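Local coordinates for type I polyketide synthase PikAII (Streptomyces venezuelae, PDB 3QP9), which carries a C2-type ketoreductase domain of a modular polyketide synthase that probably epimerises the alpha-substituent of a beta-ketoacyl intermediate rather than reducing its keto group, at residues V24-R36 with G482-S494. Numbering follows the deposited sequence.
Sequences VQDSWRYRIDWKR and GDTAVTIADVDWS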
ATOM      1  N   VAL A  24      23.200 -11.383   4.180  1.00 59.40           N
ATOM      2  CA  VAL A  24      23.128 -12.516   3.221  1.00 58.51           C
ATOM      3  C   VAL A  24      22.003 -12.123   2.298  1.00 57.50           C
ATOM      4  O   VAL A  24      22.266 -11.457   1.267  1.00 57.41           O
ATOM      5  CB  VAL A  24      22.923 -13.909   3.945  1.00 58.70           C
ATOM      6  CG1 VAL A  24      22.200 -14.945   3.068  1.00 59.09           C
ATOM      7  CG2 VAL A  24      24.308 -14.470   4.422  1.00 60.95           C
ATOM      8  N   GLN A  25      20.782 -12.515   2.713  1.00 54.64           N
ATOM      9  CA  GLN A  25      19.469 -12.222   2.119  1.00 51.93           C
ATOM     10  C   GLN A  25      18.348 -12.924   2.935  1.00 49.83           C
ATOM     11  O   GLN A  25      17.187 -12.556   2.834  1.00 46.31           O
ATOM     12  CB  GLN A  25      19.312 -12.579   0.616  1.00 52.57           C
ATOM     13  CG  GLN A  25      19.028 -14.066   0.261  1.00 52.27           C
ATOM     14  CD  GLN A  25      20.264 -14.829  -0.287  1.00 51.04           C
ATOM     15  OE1 GLN A  25      20.139 -15.925  -0.805  1.00 52.14           O
ATOM     16  NE2 GLN A  25      21.428 -14.252  -0.148  1.00 48.00           N
ATOM     17  N   ASP A  26      18.691 -13.931   3.737  1.00 47.66           N
ATOM     18  CA  ASP A  26      17.689 -14.342   4.698  1.00 47.08           C
ATOM     19  C   ASP A  26      17.555 -13.264   5.785  1.00 43.51           C
ATOM     20  O   ASP A  26      16.589 -13.222   6.521  1.00 43.26           O
ATOM     21  CB  ASP A  26      17.916 -15.762   5.221  1.00 49.31           C
ATOM     22  CG  ASP A  26      16.606 -16.526   5.330  1.00 53.98           C
ATOM     23  OD1 ASP A  26      16.303 -17.390   4.436  1.00 59.95           O
ATOM     24  OD2 ASP A  26      15.846 -16.203   6.276  1.00 52.38           O
ATOM     25  N   SER A  27      18.508 -12.352   5.859  1.00 39.76           N
ATOM     26  CA  SER A  27      18.357 -11.257   6.785  1.00 37.03           C
ATOM     27  C   SER A  27      17.694 -10.089   6.061  1.00 33.48           C
ATOM     28  O   SER A  27      17.555  -9.042   6.630  1.00 32.44           O
ATOM     29  CB  SER A  27      19.707 -10.815   7.378  1.00 37.48           C
ATOM     30  OG  SER A  27      20.495 -10.302   6.295  1.00 40.39           O
ATOM     31  N   TRP A  28      17.231 -10.274   4.824  1.00 31.60           N
ATOM     32  CA  TRP A  28      16.437  -9.214   4.152  1.00 29.85           C
ATOM     33  C   TRP A  28      14.907  -9.400   4.313  1.00 27.96           C
ATOM     34  O   TRP A  28      14.173  -8.587   3.789  1.00 24.96           O
ATOM     35  CB  TRP A  28      16.724  -9.179   2.626  1.00 28.31           C
ATOM     36  CG  TRP A  28      18.138  -8.914   2.247  1.00 29.25           C
ATOM     37  CD1 TRP A  28      19.168  -8.572   3.058  1.00 28.14           C
ATOM     38  CD2 TRP A  28      18.643  -8.873   0.917  1.00 25.74           C
ATOM     39  NE1 TRP A  28      20.312  -8.433   2.308  1.00 30.30           N
ATOM     40  CE2 TRP A  28      20.003  -8.540   0.991  1.00 30.30           C
ATOM     41  CE3 TRP A  28      18.084  -9.147  -0.337  1.00 28.99           C
ATOM     42  CZ2 TRP A  28      20.833  -8.426  -0.162  1.00 30.44           C
ATOM     43  CZ3 TRP A  28      18.907  -9.013  -1.484  1.00 32.02           C
ATOM     44  CH2 TRP A  28      20.264  -8.637  -1.366  1.00 31.32           C
ATOM     45  N   ARG A  29      14.446 -10.502   4.935  1.00 25.55           N
ATOM     46  CA  ARG A  29      13.005 -10.746   5.036  1.00 25.14           C
ATOM     47  C   ARG A  29      12.328 -10.107   6.233  1.00 24.81           C
ATOM     48  O   ARG A  29      12.757 -10.297   7.360  1.00 24.37           O
ATOM     49  CB  ARG A  29      12.723 -12.290   5.058  1.00 24.63           C
ATOM     50  CG  ARG A  29      13.218 -13.025   3.870  1.00 25.71           C
ATOM     51  CD  ARG A  29      13.131 -14.620   4.170  1.00 26.83           C
ATOM     52  NE  ARG A  29      11.824 -14.930   4.769  1.00 25.58           N
ATOM     53  CZ  ARG A  29      10.684 -15.055   4.073  1.00 31.32           C
ATOM     54  NH1 ARG A  29       9.543 -15.347   4.697  1.00 29.90           N
ATOM     55  NH2 ARG A  29      10.688 -15.036   2.730  1.00 25.59           N
ATOM     56  N   TYR A  30      11.281  -9.263   5.980  1.00 25.69           N
ATOM     57  CA  TYR A  30      10.506  -8.577   7.036  1.00 21.51           C
ATOM     58  C   TYR A  30       9.084  -8.812   6.762  1.00 20.65           C
ATOM     59  O   TYR A  30       8.730  -9.202   5.617  1.00 19.56           O
ATOM     60  CB  TYR A  30      10.769  -7.036   7.077  1.00 20.82           C
ATOM     61  CG  TYR A  30      12.239  -6.779   7.329  1.00 24.14           C
ATOM     62  CD1 TYR A  30      13.142  -6.752   6.267  1.00 24.12           C
ATOM     63  CD2 TYR A  30      12.733  -6.760   8.606  1.00 28.06           C
ATOM     64  CE1 TYR A  30      14.549  -6.572   6.463  1.00 27.52           C
ATOM     65  CE2 TYR A  30      14.159  -6.523   8.834  1.00 25.46           C
ATOM     66  CZ  TYR A  30      15.012  -6.481   7.738  1.00 23.52           C
ATOM     67  OH  TYR A  30      16.340  -6.295   7.972  1.00 27.21           O
ATOM     68  N   ARG A  31       8.226  -8.579   7.750  1.00 20.87           N
ATOM     69  CA  ARG A  31       6.791  -8.606   7.395  1.00 21.85           C
ATOM     70  C   ARG A  31       6.091  -7.724   8.328  1.00 21.35           C
ATOM     71  O   ARG A  31       6.629  -7.374   9.418  1.00 23.26           O
ATOM     72  CB  ARG A  31       6.253 -10.067   7.571  1.00 23.78           C
ATOM     73  CG  ARG A  31       6.521 -10.694   9.009  1.00 30.61           C
ATOM     74  CD  ARG A  31       5.569 -11.919   9.444  1.00 38.75           C
ATOM     75  NE  ARG A  31       6.358 -12.835  10.252  1.00 45.40           N
ATOM     76  CZ  ARG A  31       6.423 -12.908  11.578  1.00 49.52           C
ATOM     77  NH1 ARG A  31       7.260 -13.782  12.111  1.00 55.47           N
ATOM     78  NH2 ARG A  31       5.669 -12.191  12.382  1.00 49.68           N
ATOM     79  N   ILE A  32       4.818  -7.473   8.061  1.00 22.76           N
ATOM     80  CA  ILE A  32       3.995  -6.641   8.963  1.00 23.97           C
ATOM     81  C   ILE A  32       3.222  -7.463   9.991  1.00 25.63           C
ATOM     82  O   ILE A  32       2.564  -8.398   9.646  1.00 26.82           O
ATOM     83  CB  ILE A  32       3.042  -5.663   8.169  1.00 23.58           C
ATOM     84  CG1 ILE A  32       3.856  -4.498   7.514  1.00 21.15           C
ATOM     85  CG2 ILE A  32       1.906  -5.007   9.073  1.00 27.68           C
ATOM     86  CD1 ILE A  32       4.511  -3.543   8.508  1.00 22.66           C
ATOM     87  N   ASP A  33       3.377  -7.171  11.283  1.00 24.71           N
ATOM     88  CA  ASP A  33       2.617  -7.961  12.292  1.00 29.02           C
ATOM     89  C   ASP A  33       1.735  -6.948  13.026  1.00 26.27           C
ATOM     90  O   ASP A  33       1.988  -5.745  12.943  1.00 24.25           O
ATOM     91  CB  ASP A  33       3.581  -8.644  13.278  1.00 28.86           C
ATOM     92  CG  ASP A  33       3.140 -10.032  13.601  1.00 41.91           C
ATOM     93  OD1 ASP A  33       4.007 -10.951  13.592  1.00 49.45           O
ATOM     94  OD2 ASP A  33       1.899 -10.242  13.796  1.00 51.60           O
ATOM     95  N   TRP A  34       0.678  -7.412  13.671  1.00 24.85           N
ATOM     96  CA  TRP A  34      -0.264  -6.555  14.402  1.00 26.56           C
ATOM     97  C   TRP A  34      -0.238  -6.957  15.846  1.00 27.89           C
ATOM     98  O   TRP A  34      -0.590  -8.133  16.195  1.00 28.89           O
ATOM     99  CB  TRP A  34      -1.662  -6.758  13.764  1.00 26.47           C
ATOM    100  CG  TRP A  34      -1.725  -6.048  12.437  1.00 24.69           C
ATOM    101  CD1 TRP A  34      -1.405  -6.558  11.225  1.00 21.72           C
ATOM    102  CD2 TRP A  34      -2.069  -4.649  12.223  1.00 24.62           C
ATOM    103  NE1 TRP A  34      -1.520  -5.534  10.245  1.00 27.17           N
ATOM    104  CE2 TRP A  34      -1.908  -4.377  10.846  1.00 28.25           C
ATOM    105  CE3 TRP A  34      -2.438  -3.586  13.100  1.00 26.18           C
ATOM    106  CZ2 TRP A  34      -2.170  -3.100  10.270  1.00 22.01           C
ATOM    107  CZ3 TRP A  34      -2.652  -2.307  12.560  1.00 25.39           C
ATOM    108  CH2 TRP A  34      -2.559  -2.091  11.128  1.00 23.96           C
ATOM    109  N   LYS A  35       0.297  -6.093  16.699  1.00 28.92           N
ATOM    110  CA  LYS A  35       0.547  -6.454  18.101  1.00 29.44           C
ATOM    111  C   LYS A  35      -0.714  -6.136  18.925  1.00 30.01           C
ATOM    112  O   LYS A  35      -1.151  -4.999  18.994  1.00 27.55           O
ATOM    113  CB  LYS A  35       1.703  -5.590  18.616  1.00 30.64           C
ATOM    114  CG  LYS A  35       1.941  -5.615  20.077  1.00 34.70           C
ATOM    115  CD  LYS A  35       2.998  -4.464  20.484  1.00 42.19           C
ATOM    116  CE  LYS A  35       3.931  -4.939  21.640  1.00 46.40           C
ATOM    117  NZ  LYS A  35       4.152  -3.760  22.564  1.00 45.49           N
ATOM    118  N   ARG A  36      -1.273  -7.145  19.582  1.00 28.85           N
ATOM    119  CA  ARG A  36      -2.417  -6.898  20.498  1.00 32.67           C
ATOM    120  C   ARG A  36      -2.044  -5.940  21.644  1.00 33.51           C
ATOM    121  O   ARG A  36      -1.032  -6.183  22.386  1.00 34.21           O
ATOM    122  CB  ARG A  36      -2.858  -8.258  21.071  1.00 32.21           C
ATOM    123  CG  ARG A  36      -3.332  -9.153  19.941  1.00 35.46           C
ATOM    124  CD  ARG A  36      -3.384 -10.636  20.389  1.00 47.64           C
ATOM    125  NE  ARG A  36      -4.739 -11.139  20.266  1.00 48.31           N
ATOM    126  CZ  ARG A  36      -5.257 -11.595  19.131  1.00 52.65           C
ATOM    127  NH1 ARG A  36      -4.520 -11.614  17.995  1.00 55.53           N
ATOM    128  NH2 ARG A  36      -6.514 -12.018  19.135  1.00 51.12           N
ATOM    129  N   GLY A 482       5.593 -20.173   0.498  1.00 34.94           N
ATOM    130  CA  GLY A 482       4.173 -19.933   0.607  1.00 32.41           C
ATOM    131  C   GLY A 482       3.864 -18.513   1.071  1.00 33.00           C
ATOM    132  O   GLY A 482       2.756 -18.245   1.429  1.00 32.64           O
ATOM    133  N   ASP A 483       4.844 -17.604   1.098  1.00 31.72           N
ATOM    134  CA  ASP A 483       4.582 -16.211   1.483  1.00 30.76           C
ATOM    135  C   ASP A 483       3.545 -15.561   0.589  1.00 30.45           C
ATOM    136  O   ASP A 483       3.593 -15.708  -0.675  1.00 29.33           O
ATOM    137  CB  ASP A 483       5.869 -15.411   1.360  1.00 32.08           C
ATOM    138  CG  ASP A 483       6.852 -15.680   2.510  1.00 35.15           C
ATOM    139  OD1 ASP A 483       6.422 -16.139   3.562  1.00 42.09           O
ATOM    140  OD2 ASP A 483       8.052 -15.442   2.373  1.00 44.91           O
ATOM    141  N   THR A 484       2.670 -14.799   1.234  1.00 30.06           N
ATOM    142  CA  THR A 484       1.606 -14.024   0.622  1.00 31.80           C
ATOM    143  C   THR A 484       1.915 -12.519   0.716  1.00 29.59           C
ATOM    144  O   THR A 484       1.594 -11.781  -0.188  1.00 29.20           O
ATOM    145  CB  THR A 484       0.190 -14.474   1.133  1.00 34.68           C
ATOM    146  OG1 THR A 484      -0.837 -13.890   0.308  1.00 47.13           O
ATOM    147  CG2 THR A 484      -0.048 -14.029   2.463  1.00 29.80           C
ATOM    148  N   ALA A 485       2.628 -12.061   1.749  1.00 28.73           N
ATOM    149  CA  ALA A 485       2.957 -10.639   1.872  1.00 31.19           C
ATOM    150  C   ALA A 485       4.293 -10.695   2.620  1.00 31.84           C
ATOM    151  O   ALA A 485       4.353 -11.248   3.732  1.00 33.94           O
ATOM    152  CB  ALA A 485       1.871  -9.916   2.661  1.00 31.18           C
ATOM    153  N   VAL A 486       5.381 -10.258   1.990  1.00 29.03           N
ATOM    154  CA  VAL A 486       6.682 -10.225   2.660  1.00 25.44           C
ATOM    155  C   VAL A 486       7.405  -8.933   2.182  1.00 25.72           C
ATOM    156  O   VAL A 486       7.137  -8.459   1.110  1.00 25.41           O
ATOM    157  CB  VAL A 486       7.473 -11.464   2.309  1.00 24.48           C
ATOM    158  CG1 VAL A 486       7.739 -11.534   0.812  1.00 27.26           C
ATOM    159  CG2 VAL A 486       8.784 -11.541   3.143  1.00 24.59           C
ATOM    160  N   THR A 487       8.274  -8.358   2.990  1.00 25.32           N
ATOM    161  CA  THR A 487       9.134  -7.216   2.563  1.00 24.53           C
ATOM    162  C   THR A 487      10.581  -7.755   2.371  1.00 25.51           C
ATOM    163  O   THR A 487      11.124  -8.368   3.257  1.00 25.16           O
ATOM    164  CB  THR A 487       9.175  -6.150   3.635  1.00 24.60           C
ATOM    165  OG1 THR A 487       7.874  -5.647   3.739  1.00 26.10           O
ATOM    166  CG2 THR A 487      10.174  -4.978   3.316  1.00 26.29           C
ATOM    167  N   ILE A 488      11.224  -7.413   1.248  1.00 25.16           N
ATOM    168  CA  ILE A 488      12.589  -7.847   1.044  1.00 24.31           C
ATOM    169  C   ILE A 488      13.386  -6.546   0.914  1.00 25.05           C
ATOM    170  O   ILE A 488      13.237  -5.838  -0.048  1.00 25.01           O
ATOM    171  CB  ILE A 488      12.675  -8.633  -0.201  1.00 23.86           C
ATOM    172  CG1 ILE A 488      11.748  -9.868  -0.023  1.00 25.15           C
ATOM    173  CG2 ILE A 488      14.204  -9.156  -0.399  1.00 25.35           C
ATOM    174  CD1 ILE A 488      11.832 -10.808  -1.181  1.00 33.35           C
ATOM    175  N   ALA A 489      14.286  -6.313   1.845  1.00 25.06           N
ATOM    176  CA  ALA A 489      15.033  -5.075   1.848  1.00 26.39           C
ATOM    177  C   ALA A 489      16.371  -5.257   2.614  1.00 26.68           C
ATOM    178  O   ALA A 489      16.451  -6.061   3.552  1.00 26.43           O
ATOM    179  CB  ALA A 489      14.141  -3.977   2.471  1.00 26.46           C
ATOM    180  N   ASP A 490      17.438  -4.604   2.145  1.00 26.99           N
ATOM    181  CA  ASP A 490      18.747  -4.695   2.762  1.00 28.62           C
ATOM    182  C   ASP A 490      18.883  -3.372   3.494  1.00 29.69           C
ATOM    183  O   ASP A 490      19.129  -2.342   2.850  1.00 28.37           O
ATOM    184  CB  ASP A 490      19.843  -4.859   1.653  1.00 28.43           C
ATOM    185  CG  ASP A 490      21.245  -5.041   2.251  1.00 33.25           C
ATOM    186  OD1 ASP A 490      21.384  -4.872   3.484  1.00 37.63           O
ATOM    187  OD2 ASP A 490      22.205  -5.374   1.525  1.00 38.31           O
ATOM    188  N   VAL A 491      18.704  -3.406   4.823  1.00 29.57           N
ATOM    189  CA  VAL A 491      18.583  -2.229   5.647  1.00 31.24           C
ATOM    190  C   VAL A 491      19.654  -2.303   6.767  1.00 32.95           C
ATOM    191  O   VAL A 491      19.773  -3.330   7.456  1.00 32.82           O
ATOM    192  CB  VAL A 491      17.160  -2.139   6.295  1.00 30.37           C
ATOM    193  CG1 VAL A 491      16.982  -0.717   6.894  1.00 31.46           C
ATOM    194  CG2 VAL A 491      16.021  -2.390   5.279  1.00 29.15           C
ATOM    195  N   ASP A 492      20.495  -1.272   6.877  1.00 32.83           N
ATOM    196  CA  ASP A 492      21.294  -1.039   8.088  1.00 34.38           C
ATOM    197  C   ASP A 492      20.402  -0.207   9.023  1.00 33.19           C
ATOM    198  O   ASP A 492      20.327   1.003   8.894  1.00 31.64           O
ATOM    199  CB  ASP A 492      22.589  -0.272   7.736  1.00 35.10           C
ATOM    200  CG  ASP A 492      23.385   0.183   8.962  1.00 38.98           C
ATOM    201  OD1 ASP A 492      23.152  -0.202  10.148  1.00 37.91           O
ATOM    202  OD2 ASP A 492      24.273   1.012   8.725  1.00 45.43           O
ATOM    203  N   TRP A 493      19.767  -0.887   9.974  1.00 31.95           N
ATOM    204  CA  TRP A 493      18.851  -0.256  10.917  1.00 33.41           C
ATOM    205  C   TRP A 493      19.485   0.814  11.817  1.00 35.62           C
ATOM    206  O   TRP A 493      18.808   1.718  12.238  1.00 35.22           O
ATOM    207  CB  TRP A 493      18.118  -1.357  11.755  1.00 33.26           C
ATOM    208  CG  TRP A 493      17.274  -2.227  10.852  1.00 29.47           C
ATOM    209  CD1 TRP A 493      17.513  -3.506  10.453  1.00 27.47           C
ATOM    210  CD2 TRP A 493      16.080  -1.815  10.184  1.00 28.90           C
ATOM    211  NE1 TRP A 493      16.524  -3.942   9.624  1.00 28.04           N
ATOM    212  CE2 TRP A 493      15.627  -2.922   9.427  1.00 26.04           C
ATOM    213  CE3 TRP A 493      15.303  -0.627  10.210  1.00 26.44           C
ATOM    214  CZ2 TRP A 493      14.464  -2.868   8.634  1.00 28.50           C
ATOM    215  CZ3 TRP A 493      14.120  -0.577   9.416  1.00 28.92           C
ATOM    216  CH2 TRP A 493      13.710  -1.693   8.679  1.00 26.12           C
ATOM    217  N   SER A 494      20.790   0.682  12.102  1.00 37.34           N
ATOM    218  CA  SER A 494      21.486   1.669  12.904  1.00 38.78           C
ATOM    219  C   SER A 494      21.488   3.071  12.183  1.00 38.14           C
ATOM    220  O   SER A 494      21.549   4.113  12.860  1.00 38.79           O
ATOM    221  CB  SER A 494      22.877   1.128  13.306  1.00 39.33           C
ATOM    222  OG  SER A 494      23.791   1.095  12.201  1.00 42.10           O
TER
HETATM  223  O   HOH W   1      17.838  -6.082   5.695  1.00 33.31           O
HETATM  224  O   HOH W   2      23.355  -7.640   2.602  1.00 56.50           O
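Tyr30 and Trp493 both turn CG beside their own backbone N (chi1 -59° and -63°), and the two side chains run alongside one another, pointing opposite ways. The indole edge, led by CZ2, faces the phenol ring in an offset edge-to-face pair with planes at 72°, and Trp493 NE1 donates nearly in its ring plane to Tyr30 OH at 2.9 Å. That hydroxyl also donates to a water which takes a hydrogen from Val491 N and gives its own to Ser27 O and Ala489 O, so one water ties the two segments together where strand 29-36 begins and strand 485-488 ends. Tyr30 and Thr487 form the hydrogen-bonded pair of a short antiparallel match: Thr487 N donates to Tyr30 O at 2.8 Å, Tyr30 N returns a bond to Thr487 O, and Ala489 N continues the pattern to Trp28 O. Through this pairing strand 29-36 borders strand 485-488, which runs parallel to strand 435-441 in the Rossmann-type ketoreductase part; strand 29-36 pairs on its other flank with strand 227-235 and so joins the N-terminal subdomain to the ketoreductase part, consistent with the two-subdomain build of modular ketoreductases. On the side carrying Arg29 and Ile488, the arginine chain bends at chi3 and presents its guanidinium end-on to Asp483, nearly coplanar with the carboxylate. Arg29 NH1 and NH2 both donate to Asp483 OD2, at 2.8 and 2.7 Å, while Val486 CG2 lies over one guanidinium face and Arg29 NE bonds to Ala236 O. Beyond the strand, Asp490 CB makes a CH-pi contact with the five-membered ring of Trp28, 3.9 Å from its centroid; Gln25 CA lies over the opposite indole face, and a second water links Trp28 NE1 to Asp490 OD2.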